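Local coordinates for protein muconate lactonizing enzyme (Corynebacterium glutamicum, PDB 3I4K) that belongs to the enolase superfamily, pairing an N-terminal alpha-plus-beta capping domain with a modified TIM-barrel domain that holds a magnesium ion, at residues 39-44 and 111-116; 118-123 and 361-366; 157-162 and 332-337; 269-274 and 324-329; 274-279 and 283-288. All coordinates share one frame; numbering follows the deposited sequence.

Contact 1 (39-44 and 111-116)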
# COMPACT_ATOMS: atom_id res chain seq x y z
N VAL A 39 5.51 6.05 -23.17
CA VAL A 39 6.84 6.23 -22.61
C VAL A 39 7.52 4.87 -22.50
O VAL A 39 6.88 3.87 -22.15
CB VAL A 39 6.76 6.88 -21.20
CG1 VAL A 39 8.15 7.10 -20.64
CG2 VAL A 39 6.02 8.21 -21.28
N SER A 40 8.80 4.82 -22.82
CA SER A 40 9.53 3.56 -22.75
C SER A 40 10.82 3.70 -21.96
O SER A 40 11.52 4.71 -22.06
CB SER A 40 9.87 3.06 -24.16
OG SER A 40 10.69 3.98 -24.85
N VAL A 41 11.11 2.68 -21.16
CA VAL A 41 12.32 2.64 -20.36
C VAL A 41 13.19 1.53 -20.94
O VAL A 41 12.79 0.36 -21.00
CB VAL A 41 11.99 2.37 -18.87
CG1 VAL A 41 13.27 2.12 -18.08
CG2 VAL A 41 11.27 3.58 -18.29
N HIS A 42 14.38 1.92 -21.39
CA HIS A 42 15.34 1.01 -22.01
C HIS A 42 16.43 0.60 -21.03
O HIS A 42 17.19 1.44 -20.54
CB HIS A 42 15.96 1.70 -23.22
CG HIS A 42 14.95 2.20 -24.21
ND1 HIS A 42 14.36 1.38 -25.15
CD2 HIS A 42 14.39 3.42 -24.37
CE1 HIS A 42 13.48 2.08 -25.85
NE2 HIS A 42 13.48 3.32 -25.39
N LEU A 43 16.49 -0.70 -20.75
CA LEU A 43 17.46 -1.23 -19.81
C LEU A 43 18.71 -1.81 -20.49
O LEU A 43 18.64 -2.36 -21.59
CB LEU A 43 16.81 -2.31 -18.94
CG LEU A 43 15.63 -1.91 -18.06
CD1 LEU A 43 15.19 -3.11 -17.23
CD2 LEU A 43 16.02 -0.76 -17.15
N GLU A 44 19.84 -1.68 -19.80
CA GLU A 44 21.12 -2.17 -20.27
C GLU A 44 21.03 -3.56 -20.90
O GLU A 44 21.67 -3.82 -21.92
CB GLU A 44 22.11 -2.20 -19.10
CG GLU A 44 23.48 -2.74 -19.44
CD GLU A 44 24.10 -2.00 -20.59
OE1 GLU A 44 24.18 -0.76 -20.51
OE2 GLU A 44 24.51 -2.66 -21.57
N ASP A 111 6.40 5.37 -13.90
CA ASP A 111 6.21 4.27 -12.96
C ASP A 111 5.89 2.97 -13.70
O ASP A 111 6.56 1.96 -13.49
CB ASP A 111 5.08 4.63 -11.98
CG ASP A 111 4.66 3.46 -11.10
OD1 ASP A 111 4.10 2.48 -11.64
OD2 ASP A 111 4.89 3.52 -9.87
N VAL A 112 4.88 2.99 -14.56
CA VAL A 112 4.49 1.79 -15.30
C VAL A 112 5.60 1.27 -16.21
O VAL A 112 5.80 0.06 -16.31
CB VAL A 112 3.23 2.04 -16.13
CG1 VAL A 112 2.95 0.85 -17.04
CG2 VAL A 112 2.04 2.26 -15.20
N ALA A 113 6.31 2.17 -16.88
CA ALA A 113 7.40 1.78 -17.76
C ALA A 113 8.46 1.03 -16.96
O ALA A 113 8.99 0.02 -17.41
CB ALA A 113 8.01 3.00 -18.44
N MSE A 114 8.76 1.53 -15.77
CA MSE A 114 9.76 0.89 -14.91
C MSE A 114 9.30 -0.48 -14.42
O MSE A 114 10.10 -1.41 -14.34
CB MSE A 114 10.09 1.80 -13.73
CG MSE A 114 10.94 2.98 -14.13
SE MSE A 114 11.84 3.78 -12.63
CE MSE A 114 12.68 2.20 -11.91
N HIS A 115 8.02 -0.60 -14.11
CA HIS A 115 7.47 -1.86 -13.65
C HIS A 115 7.55 -2.88 -14.77
O HIS A 115 7.94 -4.03 -14.55
CB HIS A 115 6.02 -1.68 -13.21
CG HIS A 115 5.86 -1.24 -11.79
ND1 HIS A 115 5.80 -2.12 -10.73
CD2 HIS A 115 5.77 0.00 -11.25
CE1 HIS A 115 5.68 -1.45 -9.60
NE2 HIS A 115 5.66 -0.16 -9.89
N ASP A 116 7.18 -2.46 -15.98
CA ASP A 116 7.22 -3.35 -17.14
C ASP A 116 8.66 -3.84 -17.37
O ASP A 116 8.91 -5.04 -17.40
CB ASP A 116 6.68 -2.61 -18.37
CG ASP A 116 6.35 -3.54 -19.54
OD1 ASP A 116 5.90 -4.68 -19.30
OD2 ASP A 116 6.51 -3.10 -20.70
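V41 is turned about chi1 (172°) so that CG1 stands trans to the backbone N, which sends the second methyl, CG2, beside that N and straight at A113 on helix 104-121. V41 CG2 and A113 CB come within 3.3 Å, closer than methyl groups usually stand, so the exact spacing is doubtful, though the two clearly pack together. The same CG2 also reaches one residue along the helix, lying 4.2 Å from CG of the selenomethionine M114. From the neighbouring position on this face of the strand, V39 adds its backbone, with V39 O 4.0 Å from A113 CB. A small side chain at A113 suits so near an approach, since the CA atoms of V41 and A113 are 5.6 Å apart and the strand and helix axes pass at 7.3 Å, crossing at -38°. Beyond the contact, L43 continues the seam onto A117 and S121, and M114 packs on L89 and I92 of helix 89-99. The layer is that of the N-terminal capping domain, a three-stranded antiparallel sheet backed by helices. With no hydrogen bond between the two segments, the join rests on buried methyl and methylene groups, and thus on shape and exclusion of water.

Contact 2 (118-123 and 361-366)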
# COMPACT_ATOMS: atom_id res chain seq x y z
N TRP A 118 11.15 -4.02 -15.45
CA TRP A 118 11.61 -4.87 -14.35
C TRP A 118 10.95 -6.25 -14.35
O TRP A 118 11.62 -7.28 -14.21
CB TRP A 118 11.36 -4.15 -13.02
CG TRP A 118 12.17 -4.65 -11.86
CD1 TRP A 118 13.28 -5.45 -11.91
CD2 TRP A 118 11.98 -4.33 -10.48
NE1 TRP A 118 13.79 -5.63 -10.65
CE2 TRP A 118 13.01 -4.96 -9.75
CE3 TRP A 118 11.03 -3.56 -9.79
CZ2 TRP A 118 13.12 -4.84 -8.36
CZ3 TRP A 118 11.14 -3.45 -8.41
CH2 TRP A 118 12.18 -4.09 -7.71
N ALA A 119 9.63 -6.29 -14.52
CA ALA A 119 8.91 -7.56 -14.54
C ALA A 119 9.36 -8.45 -15.71
O ALA A 119 9.42 -9.67 -15.58
CB ALA A 119 7.41 -7.31 -14.61
N ARG A 120 9.65 -7.84 -16.85
CA ARG A 120 10.10 -8.61 -18.01
C ARG A 120 11.53 -9.10 -17.77
O ARG A 120 11.87 -10.24 -18.12
CB ARG A 120 10.04 -7.76 -19.28
CG ARG A 120 8.61 -7.57 -19.81
CD ARG A 120 8.57 -6.61 -20.99
NE ARG A 120 7.21 -6.41 -21.48
CZ ARG A 120 6.52 -7.32 -22.16
NH1 ARG A 120 7.06 -8.50 -22.43
NH2 ARG A 120 5.27 -7.06 -22.53
N SER A 121 12.35 -8.26 -17.15
CA SER A 121 13.73 -8.61 -16.85
C SER A 121 13.79 -9.79 -15.89
O SER A 121 14.73 -10.59 -15.94
CB SER A 121 14.48 -7.43 -16.22
OG SER A 121 14.76 -6.42 -17.17
N LEU A 122 12.80 -9.90 -15.01
CA LEU A 122 12.75 -10.99 -14.03
C LEU A 122 11.92 -12.13 -14.59
O LEU A 122 11.79 -13.19 -13.98
CB LEU A 122 12.13 -10.50 -12.73
CG LEU A 122 12.74 -9.28 -12.03
CD1 LEU A 122 11.91 -8.98 -10.77
CD2 LEU A 122 14.20 -9.54 -11.66
N ASN A 123 11.36 -11.89 -15.77
CA ASN A 123 10.53 -12.85 -16.47
C ASN A 123 9.26 -13.22 -15.69
O ASN A 123 8.95 -14.40 -15.50
CB ASN A 123 11.34 -14.11 -16.80
CG ASN A 123 10.65 -14.99 -17.83
OD1 ASN A 123 10.32 -14.54 -18.93
ND2 ASN A 123 10.43 -16.25 -17.47
N GLY A 361 1.96 -8.20 -19.96
CA GLY A 361 1.28 -9.35 -20.54
C GLY A 361 0.88 -9.04 -21.97
O GLY A 361 0.05 -9.73 -22.57
N VAL A 362 1.47 -7.99 -22.52
CA VAL A 362 1.17 -7.60 -23.88
C VAL A 362 2.36 -6.82 -24.45
O VAL A 362 2.94 -5.97 -23.78
CB VAL A 362 -0.12 -6.76 -23.93
CG1 VAL A 362 0.15 -5.31 -23.58
CG2 VAL A 362 -0.76 -6.91 -25.28
N ASP A 363 2.72 -7.12 -25.70
CA ASP A 363 3.86 -6.47 -26.34
C ASP A 363 3.40 -5.42 -27.35
O ASP A 363 2.33 -5.54 -27.92
CB ASP A 363 4.73 -7.50 -27.05
CG ASP A 363 4.63 -8.87 -26.41
OD1 ASP A 363 3.66 -9.60 -26.72
OD2 ASP A 363 5.51 -9.22 -25.60
N VAL A 364 4.23 -4.41 -27.57
CA VAL A 364 3.89 -3.36 -28.51
C VAL A 364 4.26 -3.72 -29.93
O VAL A 364 5.18 -4.51 -30.16
CB VAL A 364 4.60 -2.04 -28.14
CG1 VAL A 364 4.23 -1.62 -26.73
CG2 VAL A 364 6.10 -2.21 -28.27
N ASP A 365 3.53 -3.16 -30.89
CA ASP A 365 3.79 -3.38 -32.31
C ASP A 365 4.43 -2.09 -32.81
O ASP A 365 3.73 -1.16 -33.21
CB ASP A 365 2.48 -3.62 -33.06
CG ASP A 365 2.69 -3.78 -34.57
OD1 ASP A 365 3.42 -2.96 -35.16
OD2 ASP A 365 2.10 -4.71 -35.16
N MSE A 366 5.76 -2.05 -32.79
CA MSE A 366 6.49 -0.87 -33.21
C MSE A 366 6.08 -0.27 -34.55
O MSE A 366 6.26 0.93 -34.78
CB MSE A 366 7.99 -1.16 -33.22
CG MSE A 366 8.58 -1.13 -31.83
SE MSE A 366 8.06 0.51 -30.94
CE MSE A 366 9.59 1.62 -31.40
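The backbones of R120, near the end of helix 104-121, and G361 remain 9.2 Å apart at their CA atoms, and the extended segment that G361 opens, with its phi of 92°, is met by one long side chain. R120 sets off with CG beside its backbone N and then runs straight from CG to NE, which carries the guanidinium across the gap. There NH2 of R120 stands 2.9 Å from V362 O, and this carbonyl lies at the edge of the guanidinium, near its plane. On the NH1 side, D363 forms a long salt bridge, with R120 NH1 and D363 OD2 3.6 Å apart and the guanidinium and carboxylate planes inclined by 47°. The stronger partner of the arginine is D116, one helical turn back, whose OD1 takes R120 NE and also accepts the amide of L360. D116 thus fixes the NE side, while the long bridge to D363 would pull more weakly. V362 turns the other way, onto I309 and A312 of helix 308-320, and V364 rests on Y50. Such an arrangement fits the two-domain architecture of the enolase superfamily, in which the chain, after completing the barrel, returns to pack against the N-terminal capping domain.

Contact 3 (157-162 and 332-337)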
# COMPACT_ATOMS: atom_id res chain seq x y z
N GLU A 157 -28.12 -2.02 -26.11
CA GLU A 157 -28.65 -3.29 -26.62
C GLU A 157 -27.55 -4.07 -27.34
O GLU A 157 -27.37 -5.27 -27.14
CB GLU A 157 -29.79 -3.04 -27.62
CG GLU A 157 -30.91 -2.19 -27.08
CD GLU A 157 -31.71 -2.90 -26.02
OE1 GLU A 157 -31.10 -3.50 -25.12
OE2 GLU A 157 -32.96 -2.84 -26.08
N GLU A 158 -26.82 -3.37 -28.20
CA GLU A 158 -25.74 -4.00 -28.95
C GLU A 158 -24.70 -4.55 -27.99
O GLU A 158 -24.33 -5.73 -28.07
CB GLU A 158 -25.11 -2.99 -29.91
CG GLU A 158 -23.92 -3.54 -30.69
CD GLU A 158 -23.49 -2.62 -31.83
OE1 GLU A 158 -23.29 -1.41 -31.59
OE2 GLU A 158 -23.33 -3.12 -32.96
N ARG A 159 -24.23 -3.70 -27.08
CA ARG A 159 -23.22 -4.11 -26.11
C ARG A 159 -23.68 -5.32 -25.29
O ARG A 159 -22.92 -6.27 -25.09
CB ARG A 159 -22.88 -2.95 -25.17
CG ARG A 159 -22.16 -1.78 -25.83
CD ARG A 159 -20.80 -2.17 -26.39
NE ARG A 159 -19.98 -2.85 -25.40
CZ ARG A 159 -18.68 -3.10 -25.54
NH1 ARG A 159 -18.05 -2.72 -26.64
NH2 ARG A 159 -18.01 -3.73 -24.58
N ILE A 160 -24.92 -5.28 -24.82
CA ILE A 160 -25.43 -6.39 -24.02
C ILE A 160 -25.32 -7.70 -24.78
O ILE A 160 -24.78 -8.68 -24.27
CB ILE A 160 -26.92 -6.17 -23.64
CG1 ILE A 160 -27.03 -5.03 -22.62
CG2 ILE A 160 -27.51 -7.46 -23.07
CD1 ILE A 160 -28.45 -4.70 -22.21
N GLU A 161 -25.83 -7.69 -26.01
CA GLU A 161 -25.82 -8.87 -26.85
C GLU A 161 -24.46 -9.33 -27.36
O GLU A 161 -24.23 -10.52 -27.51
CB GLU A 161 -26.77 -8.64 -28.03
CG GLU A 161 -28.02 -9.49 -27.98
CD GLU A 161 -27.73 -10.95 -28.30
OE1 GLU A 161 -27.42 -11.25 -29.47
OE2 GLU A 161 -27.81 -11.79 -27.37
N GLU A 162 -23.55 -8.39 -27.60
CA GLU A 162 -22.25 -8.75 -28.13
C GLU A 162 -21.10 -8.90 -27.14
O GLU A 162 -20.14 -9.62 -27.42
CB GLU A 162 -21.85 -7.77 -29.23
CG GLU A 162 -20.54 -8.13 -29.91
CD GLU A 162 -20.11 -7.09 -30.94
OE1 GLU A 162 -19.06 -7.31 -31.58
OE2 GLU A 162 -20.81 -6.07 -31.09
N GLY A 332 -11.00 0.70 -22.45
CA GLY A 332 -10.24 1.57 -23.35
C GLY A 332 -9.95 0.97 -24.71
O GLY A 332 -10.39 1.50 -25.73
N PRO A 333 -9.20 -0.15 -24.76
CA PRO A 333 -8.83 -0.84 -26.00
C PRO A 333 -9.98 -1.01 -26.99
O PRO A 333 -9.78 -0.90 -28.20
CB PRO A 333 -8.29 -2.18 -25.50
CG PRO A 333 -7.63 -1.79 -24.20
CD PRO A 333 -8.68 -0.88 -23.59
N GLN A 334 -11.18 -1.27 -26.48
CA GLN A 334 -12.35 -1.45 -27.32
C GLN A 334 -12.83 -0.17 -28.00
O GLN A 334 -13.39 -0.22 -29.09
CB GLN A 334 -13.50 -2.04 -26.51
CG GLN A 334 -13.26 -3.46 -26.02
CD GLN A 334 -14.53 -4.11 -25.50
OE1 GLN A 334 -15.15 -3.62 -24.56
NE2 GLN A 334 -14.91 -5.22 -26.12
N LEU A 335 -12.60 0.96 -27.35
CA LEU A 335 -13.02 2.25 -27.89
C LEU A 335 -12.13 2.68 -29.05
O LEU A 335 -12.54 3.47 -29.90
CB LEU A 335 -12.97 3.31 -26.79
CG LEU A 335 -13.65 4.65 -27.08
CD1 LEU A 335 -15.13 4.42 -27.31
CD2 LEU A 335 -13.43 5.61 -25.93
N LEU A 336 -10.91 2.15 -29.08
CA LEU A 336 -9.98 2.47 -30.15
C LEU A 336 -10.39 1.74 -31.43
O LEU A 336 -10.81 0.58 -31.38
CB LEU A 336 -8.57 2.04 -29.76
CG LEU A 336 -8.00 2.58 -28.45
CD1 LEU A 336 -6.67 1.92 -28.16
CD2 LEU A 336 -7.85 4.09 -28.53
N LYS A 337 -10.26 2.41 -32.56
CA LYS A 337 -10.62 1.79 -33.83
C LYS A 337 -9.47 0.89 -34.29
O LYS A 337 -9.64 0.04 -35.17
CB LYS A 337 -10.92 2.88 -34.87
CG LYS A 337 -11.47 2.36 -36.19
CD LYS A 337 -11.91 3.50 -37.09
CE LYS A 337 -10.78 4.50 -37.33
NZ LYS A 337 -9.57 3.87 -37.95
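The guanidinium of R159 and the side-chain amide of Q334 stand almost perpendicular, their planes 85° apart, and the amide presents its oxygen to the edge of the guanidinium, near that group's plane. R159 NH2 donates to Q334 OE1 over 2.9 Å in a fairly straight bond, with an angle of 158° at the hydrogen. Seen from the glutamine, the donor is tilted 32° out of the carbonyl plane. NH1 of R159 is more distant, 3.7 Å from Q334 OE1, so the grip is single and not forked. The arginine chain bends at chi2 and again at chi3, whereas that of Q334 is extended beyond CG and reaches out to meet it. In the modified TIM barrel of this superfamily, R159 sits on helix 149-163, which follows the first barrel strand, 137-144, and Q334 on the short helix 332-335, which comes after the last, 327-328; the bond thus spans the place where the barrel closes. R159 is held further by a cation-pi interaction with W142 on that first strand, and its NH2 gives a second hydrogen bond to N165 OD1. Q334 for its part leans on Y347, and the following residue, L335, pairs through its backbone with I21 of strand 8-25.

Contact 4 (269-274 and 324-329)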
# COMPACT_ATOMS: atom_id res chain seq x y z
N ALA A 269 -18.02 9.74 -0.30
CA ALA A 269 -18.31 8.77 -1.35
C ALA A 269 -18.18 7.31 -0.94
O ALA A 269 -17.27 6.94 -0.19
CB ALA A 269 -17.41 9.03 -2.55
N ASP A 270 -19.09 6.48 -1.46
CA ASP A 270 -19.09 5.05 -1.20
C ASP A 270 -18.04 4.38 -2.06
O ASP A 270 -17.51 3.33 -1.70
CB ASP A 270 -20.44 4.44 -1.55
CG ASP A 270 -21.54 4.88 -0.61
OD1 ASP A 270 -22.71 4.48 -0.83
OD2 ASP A 270 -21.26 5.64 0.33
N VAL A 271 -17.72 4.99 -3.20
CA VAL A 271 -16.76 4.39 -4.10
C VAL A 271 -15.71 5.36 -4.61
O VAL A 271 -15.97 6.55 -4.77
CB VAL A 271 -17.49 3.78 -5.32
CG1 VAL A 271 -16.54 2.86 -6.12
CG2 VAL A 271 -18.73 3.03 -4.85
N ILE A 272 -14.51 4.85 -4.86
CA ILE A 272 -13.42 5.67 -5.39
C ILE A 272 -12.98 5.13 -6.74
O ILE A 272 -12.69 3.94 -6.88
CB ILE A 272 -12.20 5.68 -4.46
CG1 ILE A 272 -12.51 6.49 -3.19
CG2 ILE A 272 -10.98 6.28 -5.18
CD1 ILE A 272 -11.33 6.63 -2.27
N ALA A 273 -12.95 6.00 -7.75
CA ALA A 273 -12.53 5.61 -9.09
C ALA A 273 -11.01 5.58 -9.09
O ALA A 273 -10.36 6.61 -9.22
CB ALA A 273 -13.05 6.62 -10.13
N LEU A 274 -10.44 4.39 -8.93
CA LEU A 274 -9.00 4.22 -8.89
C LEU A 274 -8.43 3.97 -10.28
O LEU A 274 -8.82 3.04 -10.97
CB LEU A 274 -8.67 3.09 -7.91
CG LEU A 274 -7.41 2.22 -7.82
CD1 LEU A 274 -6.20 2.83 -8.50
CD2 LEU A 274 -7.16 1.95 -6.34
N ILE A 324 -10.02 -3.76 -5.03
CA ILE A 324 -10.74 -3.34 -6.25
C ILE A 324 -11.91 -4.27 -6.08
O ILE A 324 -11.90 -5.42 -6.53
CB ILE A 324 -10.01 -3.69 -7.55
CG1 ILE A 324 -8.76 -2.83 -7.71
CG2 ILE A 324 -10.97 -3.48 -8.74
CD1 ILE A 324 -9.06 -1.35 -7.97
N SER A 325 -12.92 -3.77 -5.39
CA SER A 325 -14.11 -4.52 -5.03
C SER A 325 -15.39 -4.14 -5.76
O SER A 325 -16.47 -4.65 -5.42
CB SER A 325 -14.33 -4.30 -3.54
OG SER A 325 -14.22 -2.90 -3.29
N TYR A 326 -15.28 -3.26 -6.75
CA TYR A 326 -16.44 -2.81 -7.49
C TYR A 326 -16.27 -2.93 -9.00
O TYR A 326 -16.66 -2.03 -9.75
CB TYR A 326 -16.75 -1.37 -7.09
CG TYR A 326 -18.08 -0.85 -7.58
CD1 TYR A 326 -19.25 -1.53 -7.27
CD2 TYR A 326 -18.16 0.30 -8.35
CE1 TYR A 326 -20.48 -1.07 -7.72
CE2 TYR A 326 -19.38 0.78 -8.81
CZ TYR A 326 -20.54 0.09 -8.49
OH TYR A 326 -21.75 0.57 -8.90
N GLY A 327 -15.71 -4.04 -9.46
CA GLY A 327 -15.51 -4.22 -10.87
C GLY A 327 -14.62 -3.13 -11.45
O GLY A 327 -13.92 -2.43 -10.72
N THR A 328 -14.67 -2.98 -12.78
CA THR A 328 -13.86 -1.99 -13.48
C THR A 328 -14.62 -1.43 -14.69
O THR A 328 -15.77 -1.79 -14.94
CB THR A 328 -12.57 -2.62 -14.05
OG1 THR A 328 -12.90 -3.33 -15.25
CG2 THR A 328 -11.95 -3.61 -13.05
N GLU A 329 -13.95 -0.56 -15.43
CA GLU A 329 -14.48 0.03 -16.66
C GLU A 329 -13.27 0.10 -17.59
O GLU A 329 -13.10 1.06 -18.34
CB GLU A 329 -15.03 1.45 -16.41
CG GLU A 329 -14.09 2.36 -15.64
CD GLU A 329 -14.48 3.83 -15.72
OE1 GLU A 329 -15.67 4.14 -15.93
OE2 GLU A 329 -13.57 4.68 -15.57
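Y326 O accepts a hydrogen bond from H300 ND1, and the two rings meet with their planes about 55° apart, which anchors the tyrosine that packs on V271. The valine approaches with both methyls: CG2 lies over one face, and V271 CG1, above the same face but beyond the rim, is 3.8 Å from Y326 CD2. Valine and tyrosine side chains cross at about a right angle. Trans placement of Y326 CG to its backbone N (chi1 -169°) carries the ring out toward strand 271-274. Further along, I324 and L274 form a second apolar pair, also crossed at about a right angle, in which the end methyl does the touching: I324 CD1 is 3.9 Å from L274 CG and 4.1 Å from L274 CD2. The backbones themselves stay apart, with CA distances of 8.0 Å for V271 and Y326 and 8.2 Å for L274 and I324, because strand 298-301 runs between them. V271 also touches M249 and H300, whereas L274 packs on A289 of helix 282-294. The chain turns a corner at Y326. Here the sixth and eighth strands of the modified TIM barrel, with 298-301 between them, meet through their side chains.

Contact 5 (274-279 and 283-288)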
# COMPACT_ATOMS: atom_id res chain seq x y z
N LEU A 274 -10.44 4.39 -8.93
CA LEU A 274 -9.00 4.22 -8.89
C LEU A 274 -8.43 3.97 -10.28
O LEU A 274 -8.82 3.04 -10.97
CB LEU A 274 -8.67 3.09 -7.91
CG LEU A 274 -7.41 2.22 -7.82
CD1 LEU A 274 -6.20 2.83 -8.50
CD2 LEU A 274 -7.16 1.95 -6.34
N LYS A 275 -7.51 4.85 -10.69
CA LYS A 275 -6.88 4.76 -12.00
C LYS A 275 -5.37 4.86 -11.80
O LYS A 275 -4.88 5.84 -11.22
CB LYS A 275 -7.34 5.91 -12.89
CG LYS A 275 -8.85 6.11 -12.95
CD LYS A 275 -9.21 7.29 -13.86
CE LYS A 275 -10.72 7.50 -13.92
NZ LYS A 275 -11.09 8.75 -14.63
N THR A 276 -4.64 3.85 -12.27
CA THR A 276 -3.20 3.84 -12.12
C THR A 276 -2.54 5.06 -12.76
O THR A 276 -1.49 5.52 -12.31
CB THR A 276 -2.61 2.54 -12.72
OG1 THR A 276 -3.04 2.39 -14.08
CG2 THR A 276 -3.09 1.34 -11.91
N THR A 277 -3.17 5.60 -13.79
CA THR A 277 -2.63 6.77 -14.47
C THR A 277 -2.81 8.05 -13.64
O THR A 277 -1.85 8.79 -13.40
CB THR A 277 -3.29 6.96 -15.86
OG1 THR A 277 -4.70 6.77 -15.77
CG2 THR A 277 -2.71 5.94 -16.85
N LYS A 278 -4.04 8.29 -13.20
CA LYS A 278 -4.37 9.47 -12.41
C LYS A 278 -3.65 9.52 -11.05
O LYS A 278 -3.35 10.60 -10.56
CB LYS A 278 -5.88 9.55 -12.18
CG LYS A 278 -6.33 10.67 -11.24
CD LYS A 278 -7.84 10.59 -10.95
CE LYS A 278 -8.23 9.22 -10.36
NZ LYS A 278 -9.66 9.18 -9.92
N HIS A 279 -3.36 8.36 -10.47
CA HIS A 279 -2.71 8.33 -9.17
C HIS A 279 -1.21 8.47 -9.24
O HIS A 279 -0.54 8.58 -8.21
CB HIS A 279 -3.09 7.06 -8.41
CG HIS A 279 -4.56 6.94 -8.15
ND1 HIS A 279 -5.32 7.99 -7.66
CD2 HIS A 279 -5.41 5.90 -8.31
CE1 HIS A 279 -6.57 7.60 -7.53
NE2 HIS A 279 -6.66 6.34 -7.92
N LEU A 283 2.56 2.19 -7.65
CA LEU A 283 2.87 2.30 -6.23
C LEU A 283 1.82 3.19 -5.56
O LEU A 283 1.22 2.80 -4.56
CB LEU A 283 4.28 2.88 -6.00
CG LEU A 283 5.48 2.11 -6.57
CD1 LEU A 283 6.77 2.76 -6.09
CD2 LEU A 283 5.44 0.65 -6.15
N GLU A 284 1.58 4.37 -6.12
CA GLU A 284 0.59 5.29 -5.57
C GLU A 284 -0.78 4.65 -5.54
O GLU A 284 -1.52 4.81 -4.56
CB GLU A 284 0.54 6.59 -6.37
CG GLU A 284 1.76 7.47 -6.17
CD GLU A 284 1.98 7.81 -4.70
OE1 GLU A 284 1.08 8.43 -4.10
OE2 GLU A 284 3.05 7.47 -4.15
N SER A 285 -1.13 3.93 -6.60
CA SER A 285 -2.42 3.26 -6.69
C SER A 285 -2.62 2.28 -5.52
O SER A 285 -3.74 2.10 -5.04
CB SER A 285 -2.54 2.51 -8.01
OG SER A 285 -2.62 3.40 -9.11
N LYS A 286 -1.55 1.62 -5.08
CA LYS A 286 -1.66 0.69 -3.95
C LYS A 286 -2.05 1.47 -2.69
O LYS A 286 -2.80 0.98 -1.84
CB LYS A 286 -0.34 -0.03 -3.67
CG LYS A 286 -0.08 -1.26 -4.53
CD LYS A 286 -1.16 -2.32 -4.33
CE LYS A 286 -0.79 -3.61 -5.04
NZ LYS A 286 -1.85 -4.64 -4.85
N LYS A 287 -1.52 2.69 -2.58
CA LYS A 287 -1.81 3.53 -1.43
C LYS A 287 -3.27 3.97 -1.43
O LYS A 287 -3.92 3.95 -0.38
CB LYS A 287 -0.89 4.75 -1.43
CG LYS A 287 0.60 4.39 -1.43
CD LYS A 287 1.46 5.63 -1.34
CE LYS A 287 2.94 5.30 -1.50
NZ LYS A 287 3.74 6.55 -1.50
N ILE A 288 -3.79 4.33 -2.60
CA ILE A 288 -5.19 4.75 -2.68
C ILE A 288 -6.06 3.60 -2.18
O ILE A 288 -6.96 3.79 -1.37
CB ILE A 288 -5.63 5.05 -4.15
CG1 ILE A 288 -4.78 6.18 -4.75
CG2 ILE A 288 -7.11 5.42 -4.17
CD1 ILE A 288 -5.05 7.60 -4.20
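I288 places CG1 almost exactly over the middle of the H279 imidazole, a CH-pi contact of 3.4 Å to the ring centroid and only 6° off the normal. At the edge of the same ring, near its plane, comes S285 OG, 3.8 Å from H279 CB. This hydroxyl sits low against the loop, 3.1 Å from T276 CA and 3.5 Å from T276 CG2. L274 fills the next place: its CD1 lies 3.7 Å from S285 OG, and its CD2 is 4.1 Å from I288 CG2 as the two side chains slide past each other in opposite directions. In the second shell, H279 ND1 donates to W255 O, fixing the ring's rotation, and H279 CG, beside its own backbone N (chi1 -61°), brings the face up to the helix. S285 OG is bonded to G281 O, and T276 OG1 to S314 OG. On the outer side of the helix K287 NZ bridges E284 OE2 at 2.9 Å and also E293 OE1 of the second subunit. Toward the barrel mouth K275 NZ and K278 NZ both bind D251, a ligand of the magnesium ion, and an acetic acid molecule lies beside K275. The chemistry thus implies a loop pinned to its helix by apolar packing, its polar groups largely satisfied from outside, and itself carrying the lysines that reach D251 at the metal site.

How the contacts relate
From the N terminus, contact 1 comes first, closing a loop within the capping domain. Helix 104-121 then serves contact 2 as well, and the two touch where L43 meets S121. Contact 2 opens after contact 1 has closed and bridges capping domain and C-terminal tail, so its long loop takes in all the rest: contact 3 encloses contact 4, which in turn encloses contact 5. Contacts 3 to 5 belong to the barrel, joining its first helix to the region after its last strand, its sixth strand to its eighth, and that sixth strand's loop to the following helix. Contacts 4 and 5 share L274. Contact 5 also touches contact 1, through H115 and L283, across the domain boundary.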